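PDB 4EZB: phosphogluconate dehydrogenase NAD-binding putative C-terminal domain-containing protein from Sinorhizobium meliloti, which is of uncertain function but probably acts as an oxidoreductase, pairing a Rossmann-type domain with a helical C-terminal half that probably resembles that of phosphogluconate dehydrogenases. Local coordinates for residues T25-I30 against L177-E182; Q37-G42 against A149-Y154; V116-N121 against I160-R165. All blocks are in the same frame, centred on the assembly; numbering follows the deposited sequence.

Contact 1: residues T25-I30 against L177-E182; sequences TTIAFI and LGMNLE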
loop_
_atom_site.group_PDB
_atom_site.type_symbol
_atom_site.label_atom_id
_atom_site.label_comp_id
_atom_site.label_asym_id
_atom_site.label_seq_id
_atom_site.Cartn_x
_atom_site.Cartn_y
_atom_site.Cartn_z
ATOM N N THR A 25 -36.051 -28.868 2.624
ATOM C CA THR A 25 -34.692 -28.357 2.826
ATOM C C THR A 25 -33.946 -28.863 4.091
ATOM O O THR A 25 -34.064 -28.286 5.177
ATOM C CB THR A 25 -34.665 -26.812 2.705
ATOM O OG1 THR A 25 -33.345 -26.324 2.987
ATOM C CG2 THR A 25 -35.704 -26.156 3.647
ATOM N N THR A 26 -33.167 -29.935 3.933
ATOM C CA THR A 26 -32.337 -30.461 5.027
ATOM C C THR A 26 -30.852 -30.079 4.909
ATOM O O THR A 26 -30.221 -30.309 3.882
ATOM C CB THR A 26 -32.482 -31.976 5.175
ATOM O OG1 THR A 26 -33.850 -32.277 5.463
ATOM C CG2 THR A 26 -31.588 -32.505 6.323
ATOM N N ILE A 27 -30.330 -29.484 5.977
ATOM C CA ILE A 27 -28.940 -29.052 6.078
ATOM C C ILE A 27 -28.195 -29.903 7.098
ATOM O O ILE A 27 -28.690 -30.085 8.215
ATOM C CB ILE A 27 -28.860 -27.576 6.513
ATOM C CG1 ILE A 27 -29.652 -26.698 5.531
ATOM C CG2 ILE A 27 -27.411 -27.118 6.629
ATOM C CD1 ILE A 27 -30.102 -25.367 6.101
ATOM N N ALA A 28 -27.020 -30.419 6.714
ATOM C CA ALA A 28 -26.137 -31.118 7.652
ATOM C C ALA A 28 -24.831 -30.375 7.829
ATOM O O ALA A 28 -24.154 -30.097 6.862
ATOM C CB ALA A 28 -25.869 -32.549 7.194
ATOM N N PHE A 29 -24.487 -30.041 9.067
ATOM C CA PHE A 29 -23.169 -29.477 9.362
ATOM C C PHE A 29 -22.160 -30.613 9.480
ATOM O O PHE A 29 -22.483 -31.697 9.972
ATOM C CB PHE A 29 -23.192 -28.681 10.657
ATOM C CG PHE A 29 -24.090 -27.471 10.620
ATOM C CD1 PHE A 29 -25.444 -27.583 10.910
ATOM C CD2 PHE A 29 -23.578 -26.213 10.321
ATOM C CE1 PHE A 29 -26.277 -26.463 10.875
ATOM C CE2 PHE A 29 -24.399 -25.088 10.288
ATOM C CZ PHE A 29 -25.753 -25.216 10.569
ATOM N N ILE A 30 -20.947 -30.388 8.988
ATOM C CA ILE A 30 -19.832 -31.237 9.375
ATOM C C ILE A 30 -18.905 -30.369 10.189
ATOM O O ILE A 30 -18.352 -29.395 9.685
ATOM C CB ILE A 30 -19.105 -31.922 8.207
ATOM C CG1 ILE A 30 -20.062 -32.893 7.518
ATOM C CG2 ILE A 30 -17.886 -32.684 8.761
ATOM C CD1 ILE A 30 -19.542 -33.552 6.257
ATOM N N LEU A 177 -33.919 -19.090 3.448
ATOM C CA LEU A 177 -34.005 -19.556 4.826
ATOM C C LEU A 177 -33.471 -18.514 5.785
ATOM O O LEU A 177 -33.389 -18.778 6.977
ATOM C CB LEU A 177 -33.231 -20.855 5.019
ATOM C CG LEU A 177 -33.416 -21.975 4.000
ATOM C CD1 LEU A 177 -32.481 -23.112 4.365
ATOM C CD2 LEU A 177 -34.858 -22.456 3.934
ATOM N N GLY A 178 -33.111 -17.337 5.269
ATOM C CA GLY A 178 -32.614 -16.233 6.106
ATOM C C GLY A 178 -31.104 -16.065 6.217
ATOM O O GLY A 178 -30.628 -15.224 6.995
HETATM N N MSE A 179 -30.339 -16.836 5.433
HETATM C CA MSE A 179 -28.863 -16.706 5.437
HETATM C C MSE A 179 -28.416 -15.579 4.554
HETATM O O MSE A 179 -29.234 -14.981 3.854
HETATM C CB MSE A 179 -28.201 -18.003 5.008
HETATM C CG MSE A 179 -28.512 -19.051 6.060
HETATM SE SE MSE A 179 -27.222 -20.536 5.942
HETATM C CE MSE A 179 -28.555 -21.889 5.432
ATOM N N ASN A 180 -27.115 -15.285 4.567
ATOM C CA ASN A 180 -26.581 -14.113 3.881
ATOM C C ASN A 180 -25.457 -14.413 2.870
ATOM O O ASN A 180 -24.307 -13.979 3.030
ATOM C CB ASN A 180 -26.132 -13.102 4.924
ATOM C CG ASN A 180 -25.612 -11.816 4.319
ATOM O OD1 ASN A 180 -26.004 -11.412 3.221
ATOM N ND2 ASN A 180 -24.725 -11.157 5.044
ATOM N N LEU A 181 -25.813 -15.142 1.817
ATOM C CA LEU A 181 -24.845 -15.584 0.821
ATOM C C LEU A 181 -24.866 -14.723 -0.424
ATOM O O LEU A 181 -25.935 -14.326 -0.884
ATOM C CB LEU A 181 -25.179 -17.009 0.397
ATOM C CG LEU A 181 -24.686 -18.200 1.192
ATOM C CD1 LEU A 181 -25.384 -18.357 2.546
ATOM C CD2 LEU A 181 -24.897 -19.440 0.329
ATOM N N GLU A 182 -23.697 -14.433 -0.984
ATOM C CA GLU A 182 -23.663 -13.957 -2.372
ATOM C C GLU A 182 -22.796 -14.782 -3.322
ATOM O O GLU A 182 -21.672 -15.147 -3.011
ATOM C CB GLU A 182 -23.385 -12.460 -2.496
ATOM C CG GLU A 182 -22.277 -11.920 -1.633
ATOM C CD GLU A 182 -22.069 -10.440 -1.877
ATOM O OE1 GLU A 182 -21.794 -10.060 -3.040
ATOM O OE2 GLU A 182 -22.191 -9.659 -0.907
#

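Contact 2: residues Q37-G42 against A149-Y154; sequences QSIAGG and ARVPPY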
loop_
_atom_site.group_PDB
_atom_site.type_symbol
_atom_site.label_atom_id
_atom_site.label_comp_id
_atom_site.label_asym_id
_atom_site.label_seq_id
_atom_site.Cartn_x
_atom_site.Cartn_y
_atom_site.Cartn_z
ATOM N N GLN A 37 -22.380 -23.752 15.501
ATOM C CA GLN A 37 -23.416 -23.627 16.542
ATOM C C GLN A 37 -24.230 -22.332 16.435
ATOM O O GLN A 37 -25.468 -22.375 16.375
ATOM C CB GLN A 37 -22.813 -23.790 17.937
ATOM C CG GLN A 37 -22.729 -25.245 18.375
ATOM C CD GLN A 37 -21.852 -25.450 19.599
ATOM O OE1 GLN A 37 -21.618 -24.526 20.383
ATOM N NE2 GLN A 37 -21.363 -26.670 19.769
ATOM N N SER A 38 -23.535 -21.194 16.385
ATOM C CA SER A 38 -24.179 -19.899 16.131
ATOM C C SER A 38 -24.985 -19.870 14.827
ATOM O O SER A 38 -26.102 -19.364 14.817
ATOM C CB SER A 38 -23.162 -18.768 16.145
ATOM O OG SER A 38 -21.964 -19.182 15.524
ATOM N N ILE A 39 -24.442 -20.420 13.736
ATOM C CA ILE A 39 -25.225 -20.506 12.498
ATOM C C ILE A 39 -26.502 -21.316 12.726
ATOM O O ILE A 39 -27.605 -20.843 12.429
ATOM C CB ILE A 39 -24.427 -21.065 11.291
ATOM C CG1 ILE A 39 -23.448 -20.007 10.777
ATOM C CG2 ILE A 39 -25.375 -21.471 10.165
ATOM C CD1 ILE A 39 -22.380 -20.551 9.847
ATOM N N ALA A 40 -26.350 -22.525 13.263
ATOM C CA ALA A 40 -27.501 -23.404 13.511
ATOM C C ALA A 40 -28.423 -22.794 14.555
ATOM O O ALA A 40 -29.633 -23.034 14.544
ATOM C CB ALA A 40 -27.043 -24.783 13.952
ATOM N N GLY A 41 -27.831 -21.997 15.444
ATOM C CA GLY A 41 -28.579 -21.206 16.424
ATOM C C GLY A 41 -29.666 -20.360 15.788
ATOM O O GLY A 41 -30.854 -20.576 16.045
ATOM N N GLY A 42 -29.250 -19.422 14.936
ATOM C CA GLY A 42 -30.167 -18.508 14.237
ATOM C C GLY A 42 -31.168 -19.153 13.289
ATOM O O GLY A 42 -32.174 -18.542 12.933
ATOM N N ALA A 149 -16.701 -12.690 7.784
ATOM C CA ALA A 149 -16.594 -12.062 9.093
ATOM C C ALA A 149 -16.573 -13.152 10.144
ATOM O O ALA A 149 -16.895 -14.304 9.852
ATOM C CB ALA A 149 -17.782 -11.129 9.323
ATOM N N ARG A 150 -16.224 -12.793 11.374
ATOM C CA ARG A 150 -16.391 -13.716 12.488
ATOM C C ARG A 150 -17.879 -14.019 12.675
ATOM O O ARG A 150 -18.737 -13.168 12.426
ATOM C CB ARG A 150 -15.745 -13.170 13.761
ATOM C CG ARG A 150 -14.221 -13.106 13.693
ATOM C CD ARG A 150 -13.566 -13.264 15.062
ATOM N NE ARG A 150 -13.860 -12.143 15.962
ATOM C CZ ARG A 150 -14.775 -12.164 16.931
ATOM N NH1 ARG A 150 -15.510 -13.251 17.154
ATOM N NH2 ARG A 150 -14.958 -11.086 17.684
ATOM N N VAL A 151 -18.174 -15.250 13.082
ATOM C CA VAL A 151 -19.545 -15.780 13.046
ATOM C C VAL A 151 -20.403 -15.396 14.268
ATOM O O VAL A 151 -21.557 -14.963 14.087
ATOM C CB VAL A 151 -19.562 -17.306 12.773
ATOM C CG1 VAL A 151 -20.982 -17.789 12.551
ATOM C CG2 VAL A 151 -18.705 -17.636 11.556
ATOM N N PRO A 152 -19.848 -15.544 15.508
ATOM C CA PRO A 152 -20.565 -15.132 16.720
ATOM C C PRO A 152 -21.371 -13.814 16.617
ATOM O O PRO A 152 -22.567 -13.834 16.898
ATOM C CB PRO A 152 -19.448 -15.043 17.771
ATOM C CG PRO A 152 -18.493 -16.110 17.368
ATOM C CD PRO A 152 -18.571 -16.216 15.859
ATOM N N PRO A 153 -20.748 -12.695 16.183
ATOM C CA PRO A 153 -21.556 -11.457 16.175
ATOM C C PRO A 153 -22.687 -11.404 15.131
ATOM O O PRO A 153 -23.494 -10.473 15.174
ATOM C CB PRO A 153 -20.521 -10.347 15.899
ATOM C CG PRO A 153 -19.177 -10.972 16.121
ATOM C CD PRO A 153 -19.350 -12.428 15.782
ATOM N N TYR A 154 -22.750 -12.385 14.221
ATOM C CA TYR A 154 -23.729 -12.369 13.118
ATOM C C TYR A 154 -24.632 -13.588 13.043
ATOM O O TYR A 154 -25.725 -13.516 12.473
ATOM C CB TYR A 154 -23.020 -12.217 11.776
ATOM C CG TYR A 154 -22.291 -10.916 11.621
ATOM C CD1 TYR A 154 -22.899 -9.829 10.990
ATOM C CD2 TYR A 154 -20.988 -10.764 12.106
ATOM C CE1 TYR A 154 -22.230 -8.626 10.845
ATOM C CE2 TYR A 154 -20.309 -9.567 11.964
ATOM C CZ TYR A 154 -20.937 -8.503 11.332
ATOM O OH TYR A 154 -20.270 -7.309 11.188
#

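Contact 3: residues V116-N121 against I160-R165; sequences VFIDLN and ILVAGR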
loop_
_atom_site.group_PDB
_atom_site.type_symbol
_atom_site.label_atom_id
_atom_site.label_comp_id
_atom_site.label_asym_id
_atom_site.label_seq_id
_atom_site.Cartn_x
_atom_site.Cartn_y
_atom_site.Cartn_z
ATOM N N VAL A 116 -25.699 -30.557 -2.430
ATOM C CA VAL A 116 -24.591 -29.620 -2.565
ATOM C C VAL A 116 -23.746 -29.617 -1.274
ATOM O O VAL A 116 -24.281 -29.441 -0.190
ATOM C CB VAL A 116 -25.104 -28.197 -2.897
ATOM C CG1 VAL A 116 -23.935 -27.246 -3.095
ATOM C CG2 VAL A 116 -25.983 -28.206 -4.145
ATOM N N PHE A 117 -22.450 -29.880 -1.406
ATOM C CA PHE A 117 -21.467 -29.754 -0.329
ATOM C C PHE A 117 -20.888 -28.349 -0.451
ATOM O O PHE A 117 -20.318 -28.009 -1.508
ATOM C CB PHE A 117 -20.373 -30.787 -0.583
ATOM C CG PHE A 117 -19.351 -30.913 0.524
ATOM C CD1 PHE A 117 -19.555 -31.805 1.578
ATOM C CD2 PHE A 117 -18.164 -30.187 0.473
ATOM C CE1 PHE A 117 -18.594 -31.960 2.584
ATOM C CE2 PHE A 117 -17.198 -30.328 1.459
ATOM C CZ PHE A 117 -17.416 -31.221 2.523
ATOM N N ILE A 118 -21.075 -27.515 0.575
ATOM C CA ILE A 118 -20.498 -26.187 0.575
ATOM C C ILE A 118 -19.334 -26.171 1.551
ATOM O O ILE A 118 -19.485 -26.433 2.749
ATOM C CB ILE A 118 -21.510 -25.069 0.964
ATOM C CG1 ILE A 118 -22.806 -25.157 0.160
ATOM C CG2 ILE A 118 -20.883 -23.691 0.774
ATOM C CD1 ILE A 118 -23.816 -24.086 0.549
ATOM N N ASP A 119 -18.152 -25.887 1.040
ATOM C CA ASP A 119 -16.980 -25.916 1.885
ATOM C C ASP A 119 -16.794 -24.533 2.448
ATOM O O ASP A 119 -16.503 -23.617 1.703
ATOM C CB ASP A 119 -15.753 -26.322 1.084
ATOM C CG ASP A 119 -14.546 -26.549 1.969
ATOM O OD1 ASP A 119 -14.163 -27.745 2.132
ATOM O OD2 ASP A 119 -14.001 -25.541 2.518
ATOM N N LEU A 120 -16.953 -24.369 3.753
ATOM C CA LEU A 120 -16.804 -23.032 4.339
ATOM C C LEU A 120 -15.517 -22.821 5.125
ATOM O O LEU A 120 -15.411 -21.849 5.890
ATOM C CB LEU A 120 -17.995 -22.702 5.250
ATOM C CG LEU A 120 -19.349 -22.841 4.595
ATOM C CD1 LEU A 120 -20.430 -22.828 5.674
ATOM C CD2 LEU A 120 -19.531 -21.731 3.566
ATOM N N ASN A 121 -14.555 -23.708 4.965
ATOM C CA ASN A 121 -13.302 -23.640 5.697
ATOM C C ASN A 121 -12.320 -22.532 5.328
ATOM O O ASN A 121 -12.308 -22.079 4.215
ATOM C CB ASN A 121 -12.642 -24.988 5.656
ATOM C CG ASN A 121 -13.514 -26.050 6.242
ATOM O OD1 ASN A 121 -13.912 -25.960 7.377
ATOM N ND2 ASN A 121 -13.861 -27.022 5.456
ATOM N N ILE A 160 -21.336 -14.673 3.667
ATOM C CA ILE A 160 -20.628 -15.780 3.009
ATOM C C ILE A 160 -20.569 -15.516 1.504
ATOM O O ILE A 160 -21.570 -15.151 0.902
ATOM C CB ILE A 160 -21.289 -17.137 3.338
ATOM C CG1 ILE A 160 -21.094 -17.447 4.824
ATOM C CG2 ILE A 160 -20.696 -18.256 2.483
ATOM C CD1 ILE A 160 -21.928 -18.587 5.388
ATOM N N LEU A 161 -19.377 -15.641 0.913
ATOM C CA LEU A 161 -19.253 -15.674 -0.535
ATOM C C LEU A 161 -19.236 -17.128 -1.020
ATOM O O LEU A 161 -18.602 -17.983 -0.394
ATOM C CB LEU A 161 -17.987 -14.939 -0.969
ATOM C CG LEU A 161 -17.892 -13.430 -0.582
ATOM C CD1 LEU A 161 -16.676 -12.758 -1.213
ATOM C CD2 LEU A 161 -19.158 -12.644 -0.930
ATOM N N VAL A 162 -19.923 -17.397 -2.124
ATOM C CA VAL A 162 -19.934 -18.735 -2.751
ATOM C C VAL A 162 -19.597 -18.683 -4.255
ATOM O O VAL A 162 -19.896 -17.700 -4.953
ATOM C CB VAL A 162 -21.256 -19.497 -2.460
ATOM C CG1 VAL A 162 -21.288 -19.960 -1.011
ATOM C CG2 VAL A 162 -22.477 -18.617 -2.725
ATOM N N ALA A 163 -18.943 -19.725 -4.755
ATOM C CA ALA A 163 -18.599 -19.816 -6.170
ATOM C C ALA A 163 -18.762 -21.262 -6.635
ATOM O O ALA A 163 -18.370 -22.185 -5.922
ATOM C CB ALA A 163 -17.151 -19.392 -6.371
ATOM N N GLY A 164 -19.273 -21.452 -7.847
ATOM C CA GLY A 164 -19.395 -22.804 -8.424
ATOM C C GLY A 164 -20.588 -22.874 -9.348
ATOM O O GLY A 164 -21.394 -21.930 -9.397
ATOM N N ARG A 165 -20.692 -23.973 -10.101
ATOM C CA ARG A 165 -21.824 -24.195 -10.994
ATOM C C ARG A 165 -23.128 -23.812 -10.274
ATOM O O ARG A 165 -23.893 -22.985 -10.774
ATOM C CB ARG A 165 -21.855 -25.658 -11.467
ATOM C CG ARG A 165 -22.191 -25.863 -12.936
ATOM C CD ARG A 165 -22.677 -27.282 -13.245
ATOM N NE ARG A 165 -21.711 -28.336 -12.894
ATOM C CZ ARG A 165 -21.050 -29.102 -13.767
ATOM N NH1 ARG A 165 -20.199 -30.028 -13.328
ATOM N NH2 ARG A 165 -21.232 -28.955 -15.076
#

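Contact 1: residues T25-I30 against L177-E182
T25 and L177 face each other with CA atoms 9.1 Å apart, too wide for backbone pairing, so the two segments meet through side chains alone. In the Rossmann-type sheet, strand 26-30 and edge strand 180-185 are separated by four other strands, and the contact is therefore made over the sheet's face and not within it. The turn that delivers L177 is a Schellman motif: G178, with phi 97°, lies just past helix 167-175, terminates it and sends the chain on toward the edge strand. T25 and I27 meet L177, and I27 also meets M179. L177 CD1 meets I27 CD1 tip to tip at 3.7 Å, while its other branch, CD2, lies 3.8 Å from T25 CG2. Selenomethionine M179 bends at its SE-CG bond (chi3 -116°), which brings CE to 3.9 Å from I27 CD1. Beyond the two segments, I27 packs on L43 of helix 34-44 and M179 on L174 of helix 167-175, consistent with a layer of apolar groups between the sheet and these helices. T25 holds its hydroxyl opposite its backbone N (chi1 176°); there OG1 is buried without a polar partner in the model, 3.6 Å from L177 CD1.

Contact 2: residues Q37-G42 against A149-Y154
S38 and I39 lie on helix 34-44, the first helix of the Rossmann-type fold, and meet V151 in the loop that follows strand 141-147. The helix follows strand 26-30, and a GxGxxA-like sequence runs from the turn into its first residues, a pattern consistent with dinucleotide binding but not proof of it; the side chain of I39 lies near those residues without touching them. The nearest CA atoms are those of S38 and P152, 6.0 Å apart. Across this gap one methyl group does most of the work. V151 CG1 stands opposite its own backbone N (chi1 -172°), and in that position it meets both helix residues: S38 OG at 3.4 Å and I39 CG1 at 3.8 Å. The branches of I39 and V151 cross obliquely, with I39 CD1 slightly farther from the same methyl. I39 leaves the helix at an angle to the loop, and it is the outer part of its chain that makes the approach.

The hydroxyl of S38 does not bond to the loop. It turns back on its own helix, hydrogen-bonded to the carbonyl oxygens of E34 and A35, so toward V151 it offers an oxygen surface already engaged elsewhere. The loop is locally ordered as well: residues 151-153 have helical backbone angles, and Y154 N bonds to V151 O at 2.8 Å, closing a turn from V151 to Y154. P152, exposed to solvent, takes a smaller part: its backbone N is 4.2 Å from S38 OG. Around this pair, the helix is backed by strand 26-30, where F29 packs on I39 and A40, while Q37 contacts L67 and R70 of helix 64-73.

Contact 3: residues V116-N121 against I160-R165
L120 directs CG away from its carbonyl carbon (chi1 -54°) and extends CD1 further on (chi2 166°), which leaves CD2 to meet I160 CG2 at 3.8 Å. On I160 the touching methyl is the one opposite the backbone N, and the two side chains cross at about a right angle. This is a contact across one intervening strand of the Rossmann-type sheet: in the strand order, 141-147 lies between 116-119 and 159-163 and runs parallel to the first but antiparallel to the second. The CA spacings, 8.2 Å for I118 and V162 and 8.3 Å for L120 and I160, are too wide for direct backbone pairing, and the pairing of rising with falling residue numbers confirms that the two segments run in opposite directions.

The second pair is looser. I118 and V162 point toward each other and slant past one another, I118 CG2 coming to 4.2 Å from V162 CG1. V143 of the strand between them packs on V162 and also on V116, so the middle strand contributes to the same buried apolar face. V90 and L92 of strand 90-93 also touch I118.

Past the strand end the chain is held by polar groups. D119 accepts from the backbone two residues on, forming an Asx turn that has L120 at its middle and probably helps set the direction of its side chain. K128 NZ makes a salt bridge with D119 OD2 and also bonds N121 O, which ties the turn to helix 125-136. The amide of N121 adds weak bonds to the carboxylate. The main bond of the turn, N121 N to D119 OD2, measures 3.1 Å and reaches the oxygen from above the carboxylate plane, 42° out of it.

In the fold
All three contacts belong to the N-terminal Rossmann-type domain and lie on the same side of the chain's centre in the case of contact 1 with each of the others. Contacts 1 and 2 have centres about 12 Å apart and share the strand-turn-helix unit 26-30/34-44, where F29 CE2 touches I39 CG2 at 3.7 Å. Contacts 1 and 3, about 11 Å between centres, are joined in the sheet, E182 N probably bonding I160 O at 2.9 Å. Contacts 2 and 3 are about 17 Å apart between centres and do not touch. Contact 1 spans both others along the chain, whereas 2 and 3 interleave, so early and late strands are brought together in one compact domain.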